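Local coordinates for D-2-hydroxyacid dehydrogensase protein (PDB 4LSW), which probably catalyses the reversible oxidation of D-2-hydroxyacids to the corresponding 2-oxoacids with a nicotinamide dinucleotide as coenzyme, at residues 109-114 and 228-233; 242-247 and 265-270; 256-261 and 277-282. One frame throughout, in Å; residues are numbered along the deposited sequence.

Interaction 1 of 3, residues 109-114 and 228-233; sequences VAMMLA and MLINIS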
# COMPACT_ATOMS: atom_id res chain seq x y z
N VAL A 109 -8.59 9.58 -2.58
CA VAL A 109 -9.50 10.71 -2.75
C VAL A 109 -10.68 10.34 -3.66
O VAL A 109 -11.82 10.70 -3.38
CB VAL A 109 -8.72 11.92 -3.28
CG1 VAL A 109 -9.66 13.06 -3.60
CG2 VAL A 109 -7.71 12.35 -2.24
N ALA A 110 -10.40 9.60 -4.72
CA ALA A 110 -11.44 9.13 -5.62
C ALA A 110 -12.47 8.27 -4.90
O ALA A 110 -13.66 8.36 -5.17
CB ALA A 110 -10.84 8.36 -6.76
N MET A 111 -11.98 7.44 -3.99
CA MET A 111 -12.84 6.57 -3.19
C MET A 111 -13.77 7.35 -2.27
O MET A 111 -14.95 7.03 -2.14
CB MET A 111 -11.99 5.58 -2.39
CG MET A 111 -11.38 4.49 -3.27
SD MET A 111 -10.05 3.55 -2.48
CE MET A 111 -10.91 2.76 -1.11
N MET A 112 -13.23 8.37 -1.59
CA MET A 112 -14.05 9.24 -0.77
C MET A 112 -15.18 9.86 -1.59
O MET A 112 -16.34 9.83 -1.20
CB MET A 112 -13.21 10.37 -0.15
CG MET A 112 -14.07 11.47 0.48
SD MET A 112 -13.15 12.92 1.03
CE MET A 112 -12.53 13.48 -0.54
N LEU A 113 -14.83 10.39 -2.77
CA LEU A 113 -15.82 11.02 -3.62
C LEU A 113 -16.86 10.02 -4.10
O LEU A 113 -18.06 10.30 -4.07
CB LEU A 113 -15.13 11.67 -4.83
CG LEU A 113 -14.35 12.95 -4.53
CD1 LEU A 113 -13.33 13.17 -5.63
CD2 LEU A 113 -15.31 14.12 -4.45
N ALA A 114 -16.41 8.85 -4.53
CA ALA A 114 -17.32 7.82 -5.04
C ALA A 114 -18.31 7.34 -3.98
O ALA A 114 -19.48 7.16 -4.27
CB ALA A 114 -16.54 6.65 -5.61
N MET A 228 -16.99 8.91 7.51
CA MET A 228 -16.54 7.93 6.54
C MET A 228 -15.07 7.61 6.77
O MET A 228 -14.24 8.51 6.90
CB MET A 228 -16.74 8.48 5.12
CG MET A 228 -16.24 7.53 4.07
SD MET A 228 -16.23 8.22 2.41
CE MET A 228 -17.93 8.75 2.30
N LEU A 229 -14.75 6.32 6.80
CA LEU A 229 -13.38 5.85 6.93
C LEU A 229 -12.86 5.42 5.56
O LEU A 229 -13.51 4.62 4.89
CB LEU A 229 -13.33 4.67 7.90
CG LEU A 229 -11.93 4.15 8.23
CD1 LEU A 229 -11.15 5.13 9.11
CD2 LEU A 229 -12.01 2.77 8.89
N ILE A 230 -11.72 5.95 5.15
CA ILE A 230 -11.11 5.54 3.88
C ILE A 230 -9.76 4.92 4.17
O ILE A 230 -8.89 5.58 4.71
CB ILE A 230 -10.92 6.73 2.90
CG1 ILE A 230 -12.26 7.42 2.62
CG2 ILE A 230 -10.28 6.25 1.60
CD1 ILE A 230 -12.51 8.66 3.48
N ASN A 231 -9.60 3.65 3.83
CA ASN A 231 -8.32 2.99 4.06
C ASN A 231 -7.59 2.58 2.80
O ASN A 231 -8.11 1.78 2.01
CB ASN A 231 -8.46 1.78 4.98
CG ASN A 231 -7.12 1.26 5.39
OD1 ASN A 231 -6.12 1.99 5.34
ND2 ASN A 231 -7.06 -0.01 5.78
N ILE A 232 -6.39 3.14 2.62
CA ILE A 232 -5.52 2.78 1.49
C ILE A 232 -4.12 2.34 1.96
O ILE A 232 -3.19 2.24 1.16
CB ILE A 232 -5.39 3.95 0.47
CG1 ILE A 232 -4.99 5.24 1.20
CG2 ILE A 232 -6.69 4.13 -0.30
CD1 ILE A 232 -4.86 6.45 0.28
N SER A 233 -3.99 2.07 3.26
CA SER A 233 -2.74 1.60 3.86
C SER A 233 -2.99 0.27 4.56
O SER A 233 -4.08 -0.24 4.48
CB SER A 233 -2.21 2.63 4.86
OG SER A 233 -3.11 2.77 5.95

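Interaction 2 of 3, residues 242-247 and 265-270; sequences ALIAAL and NFDPRF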
# COMPACT_ATOMS: atom_id res chain seq x y z
N ALA A 242 -14.20 -4.56 14.97
CA ALA A 242 -14.78 -3.32 15.46
C ALA A 242 -15.39 -2.52 14.31
O ALA A 242 -16.44 -1.89 14.48
CB ALA A 242 -13.76 -2.48 16.18
N LEU A 243 -14.73 -2.56 13.15
CA LEU A 243 -15.19 -1.81 11.99
C LEU A 243 -16.50 -2.38 11.46
O LEU A 243 -17.47 -1.65 11.22
CB LEU A 243 -14.12 -1.82 10.89
CG LEU A 243 -14.47 -1.15 9.56
CD1 LEU A 243 -14.90 0.28 9.81
CD2 LEU A 243 -13.28 -1.18 8.63
N ILE A 244 -16.56 -3.71 11.34
CA ILE A 244 -17.76 -4.35 10.84
C ILE A 244 -18.96 -4.13 11.77
O ILE A 244 -20.04 -3.79 11.32
CB ILE A 244 -17.51 -5.85 10.60
CG1 ILE A 244 -16.56 -6.00 9.40
CG2 ILE A 244 -18.80 -6.57 10.31
CD1 ILE A 244 -15.95 -7.38 9.26
N ALA A 245 -18.74 -4.30 13.08
CA ALA A 245 -19.82 -4.08 14.03
C ALA A 245 -20.34 -2.64 14.00
O ALA A 245 -21.54 -2.40 14.09
CB ALA A 245 -19.36 -4.45 15.43
N ALA A 246 -19.42 -1.69 13.88
CA ALA A 246 -19.82 -0.28 13.86
C ALA A 246 -20.59 0.07 12.59
O ALA A 246 -21.56 0.83 12.64
CB ALA A 246 -18.62 0.61 14.02
N LEU A 247 -20.18 -0.47 11.45
CA LEU A 247 -20.91 -0.25 10.21
C LEU A 247 -22.30 -0.87 10.26
O LEU A 247 -23.27 -0.27 9.81
CB LEU A 247 -20.13 -0.78 9.00
CG LEU A 247 -18.89 0.05 8.65
CD1 LEU A 247 -17.91 -0.75 7.81
CD2 LEU A 247 -19.31 1.31 7.91
N ASN A 265 -9.03 -12.84 -0.19
CA ASN A 265 -10.12 -13.51 0.49
C ASN A 265 -10.55 -12.68 1.68
O ASN A 265 -10.36 -13.07 2.84
CB ASN A 265 -9.69 -14.91 0.95
CG ASN A 265 -9.29 -15.81 -0.21
OD1 ASN A 265 -8.13 -16.20 -0.33
ND2 ASN A 265 -10.25 -16.14 -1.06
N PHE A 266 -11.13 -11.52 1.38
CA PHE A 266 -11.54 -10.58 2.42
C PHE A 266 -12.80 -11.07 3.14
O PHE A 266 -13.54 -11.90 2.62
CB PHE A 266 -11.72 -9.17 1.83
CG PHE A 266 -12.87 -9.03 0.89
CD1 PHE A 266 -14.13 -8.69 1.36
CD2 PHE A 266 -12.70 -9.21 -0.48
CE1 PHE A 266 -15.20 -8.57 0.50
CE2 PHE A 266 -13.76 -9.08 -1.35
CZ PHE A 266 -15.01 -8.75 -0.86
N ASP A 267 -13.00 -10.58 4.36
CA ASP A 267 -14.15 -10.96 5.18
C ASP A 267 -15.47 -10.79 4.42
O ASP A 267 -15.81 -9.69 4.01
CB ASP A 267 -14.15 -10.11 6.45
CG ASP A 267 -14.88 -10.77 7.59
OD1 ASP A 267 -16.07 -11.10 7.43
OD2 ASP A 267 -14.25 -10.94 8.65
N PRO A 268 -16.21 -11.90 4.24
CA PRO A 268 -17.47 -11.86 3.47
C PRO A 268 -18.47 -10.83 3.99
O PRO A 268 -19.29 -10.33 3.22
CB PRO A 268 -18.04 -13.27 3.67
CG PRO A 268 -16.85 -14.12 3.98
CD PRO A 268 -15.89 -13.25 4.72
N ARG A 269 -18.39 -10.52 5.27
CA ARG A 269 -19.34 -9.59 5.88
C ARG A 269 -19.26 -8.17 5.30
O ARG A 269 -20.23 -7.42 5.35
CB ARG A 269 -19.16 -9.57 7.39
CG ARG A 269 -19.73 -10.80 8.08
CD ARG A 269 -19.36 -10.79 9.55
NE ARG A 269 -17.91 -10.80 9.72
CZ ARG A 269 -17.30 -10.64 10.88
NH1 ARG A 269 -18.01 -10.45 11.99
NH2 ARG A 269 -15.97 -10.67 10.96
N PHE A 270 -18.10 -7.82 4.75
CA PHE A 270 -17.95 -6.52 4.10
C PHE A 270 -18.88 -6.41 2.89
O PHE A 270 -19.27 -5.32 2.49
CB PHE A 270 -16.50 -6.29 3.67
CG PHE A 270 -15.60 -5.86 4.79
CD1 PHE A 270 -15.87 -4.71 5.51
CD2 PHE A 270 -14.46 -6.60 5.10
CE1 PHE A 270 -15.03 -4.31 6.54
CE2 PHE A 270 -13.62 -6.21 6.13
CZ PHE A 270 -13.91 -5.05 6.85

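Interaction 3 of 3, residues 256-261 and 277-282; sequences ALDVFE and LLQPHH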
# COMPACT_ATOMS: atom_id res chain seq x y z
N ALA A 256 -14.66 3.09 2.86
CA ALA A 256 -14.15 2.80 1.53
C ALA A 256 -12.80 2.15 1.72
O ALA A 256 -11.90 2.75 2.29
CB ALA A 256 -14.05 4.09 0.72
N LEU A 257 -12.67 0.90 1.31
CA LEU A 257 -11.50 0.10 1.67
C LEU A 257 -10.82 -0.48 0.44
O LEU A 257 -11.49 -1.06 -0.41
CB LEU A 257 -11.94 -1.04 2.59
CG LEU A 257 -12.72 -0.65 3.85
CD1 LEU A 257 -13.19 -1.91 4.57
CD2 LEU A 257 -11.89 0.18 4.80
N ASP A 258 -9.51 -0.30 0.36
CA ASP A 258 -8.70 -0.84 -0.72
C ASP A 258 -7.82 -1.97 -0.19
O ASP A 258 -7.12 -2.61 -0.94
CB ASP A 258 -7.86 0.28 -1.38
CG ASP A 258 -7.12 -0.18 -2.65
OD1 ASP A 258 -7.78 -0.69 -3.59
OD2 ASP A 258 -5.88 -0.02 -2.69
N VAL A 259 -7.85 -2.21 1.12
CA VAL A 259 -7.00 -3.25 1.68
C VAL A 259 -7.77 -3.99 2.77
O VAL A 259 -8.61 -3.39 3.46
CB VAL A 259 -5.75 -2.64 2.27
CG1 VAL A 259 -6.14 -1.73 3.37
CG2 VAL A 259 -4.77 -3.72 2.76
N PHE A 260 -7.51 -5.29 2.90
CA PHE A 260 -8.27 -6.13 3.82
C PHE A 260 -7.37 -7.21 4.41
O PHE A 260 -6.45 -7.69 3.76
CB PHE A 260 -9.41 -6.84 3.09
CG PHE A 260 -10.31 -5.94 2.29
CD1 PHE A 260 -9.95 -5.54 1.00
CD2 PHE A 260 -11.53 -5.53 2.79
CE1 PHE A 260 -10.79 -4.72 0.26
CE2 PHE A 260 -12.38 -4.72 2.05
CZ PHE A 260 -12.00 -4.32 0.77
N GLU A 261 -7.66 -7.62 5.65
CA GLU A 261 -6.99 -8.77 6.24
C GLU A 261 -7.29 -10.00 5.39
O GLU A 261 -8.44 -10.24 5.03
CB GLU A 261 -7.45 -9.00 7.68
CG GLU A 261 -6.93 -7.98 8.69
CD GLU A 261 -5.45 -8.10 9.00
OE1 GLU A 261 -4.80 -9.06 8.54
OE2 GLU A 261 -4.94 -7.23 9.73
N LEU A 277 -17.63 0.72 0.24
CA LEU A 277 -17.04 0.66 -1.10
C LEU A 277 -15.84 -0.28 -1.09
O LEU A 277 -14.88 -0.05 -0.35
CB LEU A 277 -16.59 2.05 -1.54
CG LEU A 277 -15.97 2.10 -2.94
CD1 LEU A 277 -17.07 1.94 -3.94
CD2 LEU A 277 -15.20 3.41 -3.17
N LEU A 278 -15.90 -1.33 -1.89
CA LEU A 278 -14.80 -2.29 -1.96
C LEU A 278 -13.89 -2.00 -3.17
O LEU A 278 -14.38 -1.78 -4.27
CB LEU A 278 -15.37 -3.71 -2.10
CG LEU A 278 -16.36 -4.19 -1.05
CD1 LEU A 278 -17.05 -5.47 -1.54
CD2 LEU A 278 -15.65 -4.42 0.27
N GLN A 279 -12.58 -2.04 -2.96
CA GLN A 279 -11.61 -1.99 -4.06
C GLN A 279 -10.53 -3.06 -3.89
O GLN A 279 -10.09 -3.32 -2.76
CB GLN A 279 -10.96 -0.60 -4.16
CG GLN A 279 -11.93 0.53 -4.43
CD GLN A 279 -12.35 0.64 -5.89
OE1 GLN A 279 -11.65 1.23 -6.72
NE2 GLN A 279 -13.52 0.08 -6.22
N PRO A 280 -10.09 -3.68 -5.00
CA PRO A 280 -9.21 -4.86 -4.91
C PRO A 280 -7.71 -4.54 -4.77
O PRO A 280 -6.89 -5.00 -5.57
CB PRO A 280 -9.48 -5.57 -6.24
CG PRO A 280 -9.73 -4.43 -7.19
CD PRO A 280 -10.53 -3.43 -6.38
N HIS A 281 -7.36 -3.80 -3.72
CA HIS A 281 -5.99 -3.37 -3.48
C HIS A 281 -5.27 -2.90 -4.74
O HIS A 281 -4.22 -3.44 -5.12
CB HIS A 281 -5.18 -4.41 -2.71
CG HIS A 281 -4.05 -3.82 -1.92
ND1 HIS A 281 -3.42 -4.50 -0.89
CD2 HIS A 281 -3.46 -2.61 -1.99
CE1 HIS A 281 -2.48 -3.73 -0.38
NE2 HIS A 281 -2.48 -2.58 -1.02
N HIS A 282 -5.83 -1.88 -5.37
CA HIS A 282 -5.22 -1.36 -6.58
C HIS A 282 -4.89 0.13 -6.49
O HIS A 282 -4.79 0.79 -7.53
CB HIS A 282 -6.07 -1.67 -7.83
CG HIS A 282 -7.32 -0.85 -7.96
ND1 HIS A 282 -7.78 -0.37 -9.17
CD2 HIS A 282 -8.22 -0.44 -7.03
CE1 HIS A 282 -8.90 0.30 -8.99
NE2 HIS A 282 -9.20 0.27 -7.70

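Interaction 1 of 3, residues 109-114 and 228-233
Met-112 meets Ile-230 through the root of its side chain: CB of Met-112 lies 4.1 Å from Ile-230 CD1, at the point where the helix and the strand have their nearest CA atoms. The isoleucine serves both methionines of the helix. Its CG1 branch carries CD1 to Met-112, while Ile-230 CG2, anti to the backbone N, faces Met-111, whose CB is 4.4 Å away.

The methionine ends make the rest of the contact. Met-111 SD lies 4.0 Å from Ile-232 CG2, the two side chains running antiparallel as they pass. A bend at chi3 (63°) then folds the Met-111 methyl back over the strand, to 4.3 Å between its CE and Asn-231 O. Farther along, Met-228 SD approaches Met-112 O at 4.0 Å and Met-112 CG at 4.4 Å. Methionine suits these places because its unbranched, flexible chain can follow the uneven surface between a helix and a strand, whereas the branched isoleucines give the strand broad, stiff flanks. The contact is buried, and the side chains that make it are all apolar.

Behind this first shell, helix 101-116 lies over the parallel sheet with its axis 8.8 Å from that of strand 228-231 and runs against it at 149°. Met-112 reaches onward to Phe-200 and Phe-202 of strand 200-203, and Met-111 to Ala-256 of strand 254-257, so these two side chains alone bring the helix onto three neighbouring strands of the Rossmann-type domain.

Interaction 2 of 3, residues 242-247 and 265-270
Asp-267 OD1, on a carboxylate that rests against Ile-244 of the facing helix, is gripped twice by Arg-269. Arg-269 NE gives Asp-267 OD1 a nearly straight bond of 3.0 Å on the syn side. The backbone N of Arg-269 reaches the anti lone pair of Asp-267 OD1 at 3.2 Å, a capping bond at the start of helix 269-272. Arg-269 NH2 holds Asp-267 OD2 at 2.9 Å, completing a side-on salt bridge. Both oxygens lie within 3° of the guanidinium plane, yet that plane is tilted from the carboxylate, since each nitrogen stands 31° out of it.

The guanidinium turns one face to Ile-244, whose CD1 lies 3.7 Å from Arg-269 NH2; the same methyl touches Asp-267 CG at 3.9 Å. Nearer its root, Ile-244 CG1 sits over the Phe-270 ring in a CH-pi contact, 4.0 Å from the centroid; chi1 of -69° swings CG1 anti to the carbonyl carbon. Leu-243 CD2 comes instead to the ring's edge, 4.2 Å from Phe-270 CE1. An aliphatic chain is apt here because it can lie against an aromatic ring and a guanidinium at once.

Without the carboxylate, as with an alanine here, the first turn would probably lose its cap and the Arg-269 side chain be freer to turn off Ile-244.

Arg-269 NH2 also forms a salt bridge to Glu-241 at the start of helix 240-249. Phe-270 packs on Leu-257 and Leu-278, while Leu-243 touches Leu-257 and Leu-247 reaches Ala-255 and Val-276, so both helices bear on strands 254-257 and 276-278.

Interaction 3 of 3, residues 256-261 and 277-282
Gln-279 places its CB against Asp-258 OD1, at 3.2 Å, just where two parallel strands end. From CB the chain goes to CG, anti to the carbonyl carbon, and bends at chi2 (-79°), which curls the amide back along its own segment. There Gln-279 NE2 bonds to Leu-278 O at 2.8 Å. The other end of the amide, Gln-279 OE1, accepts from His-282 NE2 at 2.8 Å; the donor stands well above the carbonyl plane, but OE1 is close to the plane of the imidazole.

The same histidine is held by Asp-258. His-282 N bonds at 2.9 Å to the syn lone pair of Asp-258 OD1, and the His-282 ring edge meets that oxygen through CD2. Asp-258 OD2 accepts from Ala-283 N, so the buried carboxylate fastens two successive amides of the loop. A short acid suits a spot so close to the turning backbone.

Before the loops diverge, Leu-257 N bonds to Leu-277 O at 2.9 Å, and Gln-279 N bonds back to Leu-257 O, also at 2.9 Å: a parallel ladder. Beyond it, Pro-280 centres an inverse gamma turn, and Val-259 CB lies over one face of the His-281 ring. His-281 ND1 bonds to Glu-263, consistent with the histidine-glutamate pair known from the active sites of D-2-hydroxyacid dehydrogenases. The Phe-260 ring has Gln-279 O at its edge, 3.4 Å from Phe-260 CE1, and Leu-278 CD2 3.7 Å from Phe-260 CZ.

Strands 254-257 and 276-278 belong to a beta-alpha-beta unit: Ala-256 and Leu-277 face helix 101-116, while Leu-257 and Leu-278 face helix 269-272 on the opposite side of the sheet.

In the fold
All three contacts belong to the parallel seven-stranded sheet of the NAD-binding domain and its flanking helices. Interactions 1 and 3 have centres about 9 Å apart, and their strands 228-231 and 254-257 lie side by side in the sheet. Interaction 2 lies about 16 Å from interaction 1 and 12 Å from interaction 3, both centre to centre. Helix 101-116 and the helices of interaction 2 pack on opposite faces of the sheet. Along the chain, interaction 1 closes before the others open, while interactions 2 and 3 alternate their segments. Together they pack both faces of the sheet from strand 228-231 to the edge strand 276-278, whose following loop probably carries residues of the active site.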